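Local coordinates for uncharacterized protein (Bacteroides ovatus, PDB 4ORL) that is of unknown function but has an NTF2-like fold, a curved mixed sheet packed against helices, at residues Q2-T10 with Q65-V74. Residues are numbered along the deposited sequence; the frame is centred on the assembly and turned at random. Where two conformers were deposited one is given.
Sequences QEIPAGVIT and QGKRDESSFV
Just before the first helix of this NTF2-like fold, Glu-3 and Ile-4 lie over the hairpin of strands 57-68 and 71-80, on the face that Ser-72 and Val-74 turn to them. Ile-4, branched and apolar, suits the buried side: CG2 rests 3.9 Å from CB of Val-74, itself compact and apolar, and chi1 (-59°) and chi2 (-65°) together bring CD1 to the strand, 3.3 Å from Phe-73 O. Val-8 and Ile-9 extend this greasy strip more loosely along Val-74, which also touches Cys-89 and Val-62. Ser-72, small enough to sit beneath the N-terminal segment, donates OG to Glu-3 O at 2.7 Å, from above the carbonyl plane. One water bridges Ile-4 O and Gln-65 OE1, donating to both. Near the turn, the long Lys-67 lays its methylenes along Glu-3 and still brings NZ to Glu-3 OE2, 2.9 Å away on the anti side; the bend at chi4 (72°) also lets NZ donate to Asp-69 O. Cut back to an alanine, Glu-3 would probably leave the Lys-67 ammonium without its carboxylate mate and the methylenes less covered. Apolar packing probably does most to seat the segment, while the Ser-72 hydroxyl satisfies a backbone carbonyl and the ion pair sits at the more exposed margin.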
loop_
_atom_site.group_PDB
_atom_site.type_symbol
_atom_site.label_atom_id
_atom_site.label_comp_id
_atom_site.label_asym_id
_atom_site.label_seq_id
_atom_site.Cartn_x
_atom_site.Cartn_y
_atom_site.Cartn_z
ATOM N N GLN A 2 -8.615 13.458 1.784
ATOM C CA GLN A 2 -9.593 12.376 1.868
ATOM C C GLN A 2 -9.178 11.199 0.966
ATOM O O GLN A 2 -9.050 10.069 1.443
ATOM C CB GLN A 2 -10.993 12.869 1.485
ATOM C CG GLN A 2 -12.101 11.865 1.775
ATOM N N GLU A 3 -8.942 11.487 -0.319
ATOM C CA GLU A 3 -8.743 10.429 -1.325
ATOM C C GLU A 3 -7.491 9.605 -1.064
ATOM O O GLU A 3 -7.514 8.401 -1.235
ATOM C CB GLU A 3 -8.673 11.005 -2.737
ATOM C CG GLU A 3 -10.018 11.411 -3.324
ATOM C CD GLU A 3 -10.522 12.770 -2.849
ATOM O OE1 GLU A 3 -9.784 13.481 -2.136
ATOM O OE2 GLU A 3 -11.660 13.132 -3.217
ATOM N N ILE A 4 -6.394 10.278 -0.720
ATOM C CA ILE A 4 -5.152 9.611 -0.333
ATOM C C ILE A 4 -4.737 10.120 1.035
ATOM O O ILE A 4 -4.072 11.155 1.148
ATOM C CB ILE A 4 -4.005 9.832 -1.355
ATOM C CG1 ILE A 4 -4.405 9.326 -2.736
ATOM C CG2 ILE A 4 -2.732 9.128 -0.895
ATOM C CD1 ILE A 4 -4.618 7.830 -2.824
ATOM N N PRO A 5 -5.148 9.405 2.090
ATOM C CA PRO A 5 -4.822 9.896 3.412
ATOM C C PRO A 5 -3.322 9.976 3.636
ATOM O O PRO A 5 -2.579 9.078 3.244
ATOM C CB PRO A 5 -5.488 8.881 4.352
ATOM C CG PRO A 5 -6.548 8.220 3.518
ATOM C CD PRO A 5 -6.023 8.216 2.124
ATOM N N ALA A 6 -2.875 11.078 4.217
ATOM C CA ALA A 6 -1.463 11.221 4.579
ATOM C C ALA A 6 -0.949 9.990 5.337
ATOM O O ALA A 6 0.183 9.558 5.126
ATOM C CB ALA A 6 -1.273 12.460 5.423
ATOM N N GLY A 7 -1.798 9.405 6.191
ATOM C CA GLY A 7 -1.419 8.208 6.972
ATOM C C GLY A 7 -1.034 6.994 6.145
ATOM O O GLY A 7 -0.262 6.157 6.594
ATOM N N VAL A 8 -1.576 6.871 4.934
ATOM C CA VAL A 8 -1.182 5.779 4.053
ATOM C C VAL A 8 0.285 5.954 3.659
ATOM O O VAL A 8 1.081 5.011 3.696
ATOM C CB VAL A 8 -2.060 5.745 2.802
ATOM C CG1 VAL A 8 -1.487 4.791 1.773
ATOM C CG2 VAL A 8 -3.472 5.338 3.174
ATOM N N ILE A 9 0.631 7.174 3.289
ATOM C CA ILE A 9 1.976 7.480 2.897
ATOM C C ILE A 9 2.943 7.296 4.078
ATOM O O ILE A 9 3.998 6.672 3.942
ATOM C CB ILE A 9 2.059 8.906 2.308
ATOM C CG1 ILE A 9 1.277 8.981 0.976
ATOM C CG2 ILE A 9 3.510 9.300 2.125
ATOM C CD1 ILE A 9 0.860 10.379 0.609
ATOM N N THR A 10 2.561 7.799 5.244
ATOM C CA THR A 10 3.377 7.643 6.445
ATOM C C THR A 10 3.567 6.167 6.803
ATOM O O THR A 10 4.664 5.755 7.189
ATOM C CB THR A 10 2.763 8.430 7.620
ATOM O OG1 THR A 10 2.756 9.826 7.294
ATOM C CG2 THR A 10 3.546 8.229 8.930
ATOM N N GLN A 65 -0.049 10.563 -7.529
ATOM C CA GLN A 65 -1.295 10.437 -6.750
ATOM C C GLN A 65 -2.423 10.881 -7.653
ATOM O O GLN A 65 -2.239 11.808 -8.462
ATOM C CB GLN A 65 -1.294 11.385 -5.541
ATOM C CG GLN A 65 -0.222 11.137 -4.517
ATOM C CD GLN A 65 -0.460 11.918 -3.237
ATOM O OE1 GLN A 65 -1.523 11.817 -2.625
ATOM N NE2 GLN A 65 0.524 12.674 -2.820
ATOM N N GLY A 66 -3.588 10.317 -7.482
ATOM C CA GLY A 66 -4.700 10.762 -8.273
ATOM C C GLY A 66 -6.028 10.260 -7.840
ATOM O O GLY A 66 -6.141 9.509 -6.881
ATOM N N LYS A 67 -7.040 10.687 -8.589
ATOM C CA LYS A 67 -8.446 10.428 -8.290
ATOM C C LYS A 67 -9.211 10.338 -9.591
ATOM O O LYS A 67 -8.949 11.090 -10.505
ATOM C CB LYS A 67 -9.032 11.587 -7.452
ATOM C CG LYS A 67 -10.530 11.513 -7.163
ATOM C CD LYS A 67 -11.052 12.835 -6.621
ATOM C CE LYS A 67 -12.565 12.860 -6.520
ATOM N NZ LYS A 67 -13.096 12.011 -5.424
ATOM N N ARG A 68 -10.190 9.434 -9.643
ATOM C CA ARG A 68 -11.200 9.426 -10.701
ATOM C C ARG A 68 -12.502 9.097 -10.002
ATOM O O ARG A 68 -12.705 7.961 -9.565
ATOM C CB ARG A 68 -10.872 8.367 -11.761
ATOM C CG ARG A 68 -12.007 8.006 -12.714
ATOM C CD ARG A 68 -12.101 8.957 -13.865
ATOM N NE ARG A 68 -13.170 8.593 -14.798
ATOM C CZ ARG A 68 -13.444 9.251 -15.923
ATOM N NH1 ARG A 68 -12.733 10.329 -16.273
ATOM N NH2 ARG A 68 -14.439 8.837 -16.705
ATOM N N ASP A 69 -13.347 10.106 -9.830
ATOM C CA ASP A 69 -14.613 9.961 -9.131
ATOM C C ASP A 69 -14.394 9.355 -7.751
ATOM O O ASP A 69 -13.593 9.889 -6.994
ATOM C CB ASP A 69 -15.613 9.193 -10.009
ATOM C CG ASP A 69 -15.864 9.888 -11.314
ATOM O OD1 ASP A 69 -15.832 11.143 -11.330
ATOM O OD2 ASP A 69 -16.107 9.211 -12.339
ATOM N N GLU A 70 -14.999 8.201 -7.447
ATOM C CA GLU A 70 -14.897 7.644 -6.105
ATOM C C GLU A 70 -13.763 6.617 -5.974
ATOM O O GLU A 70 -13.800 5.747 -5.099
ATOM C CB GLU A 70 -16.242 7.055 -5.662
ATOM C CG GLU A 70 -17.341 8.112 -5.530
ATOM C CD GLU A 70 -18.615 7.599 -4.863
ATOM O OE1 GLU A 70 -18.792 6.370 -4.754
ATOM O OE2 GLU A 70 -19.445 8.436 -4.451
ATOM N N SER A 71 -12.756 6.731 -6.844
ATOM C CA SER A 71 -11.556 5.893 -6.761
ATOM C C SER A 71 -10.329 6.785 -6.686
ATOM O O SER A 71 -10.352 7.921 -7.138
ATOM C CB SER A 71 -11.449 4.982 -7.970
ATOM O OG SER A 71 -11.084 5.714 -9.114
ATOM N N SER A 72 -9.276 6.281 -6.087
ATOM C CA SER A 72 -8.026 7.033 -5.987
ATOM C C SER A 72 -6.843 6.090 -6.012
ATOM O O SER A 72 -6.988 4.875 -5.870
ATOM C CB SER A 72 -8.009 7.886 -4.714
ATOM O OG SER A 72 -8.072 7.068 -3.562
ATOM N N PHE A 73 -5.661 6.656 -6.168
ATOM C CA PHE A 73 -4.450 5.862 -6.168
ATOM C C PHE A 73 -3.262 6.655 -5.699
ATOM O O PHE A 73 -3.226 7.892 -5.820
ATOM C CB PHE A 73 -4.169 5.325 -7.566
ATOM C CG PHE A 73 -3.784 6.390 -8.557
ATOM C CD1 PHE A 73 -4.757 7.057 -9.307
ATOM C CD2 PHE A 73 -2.444 6.713 -8.761
ATOM C CE1 PHE A 73 -4.386 8.033 -10.247
ATOM C CE2 PHE A 73 -2.076 7.692 -9.690
ATOM C CZ PHE A 73 -3.048 8.355 -10.413
ATOM N N VAL A 74 -2.260 5.923 -5.210
ATOM C CA VAL A 74 -0.955 6.489 -4.933
ATOM C C VAL A 74 0.103 5.492 -5.375
ATOM O O VAL A 74 -0.012 4.279 -5.111
ATOM C CB VAL A 74 -0.798 6.896 -3.455
ATOM C CG1 VAL A 74 -1.075 5.735 -2.525
ATOM C CG2 VAL A 74 0.577 7.471 -3.200
HETATM O O HOH W 1 -2.090 12.760 0.068
#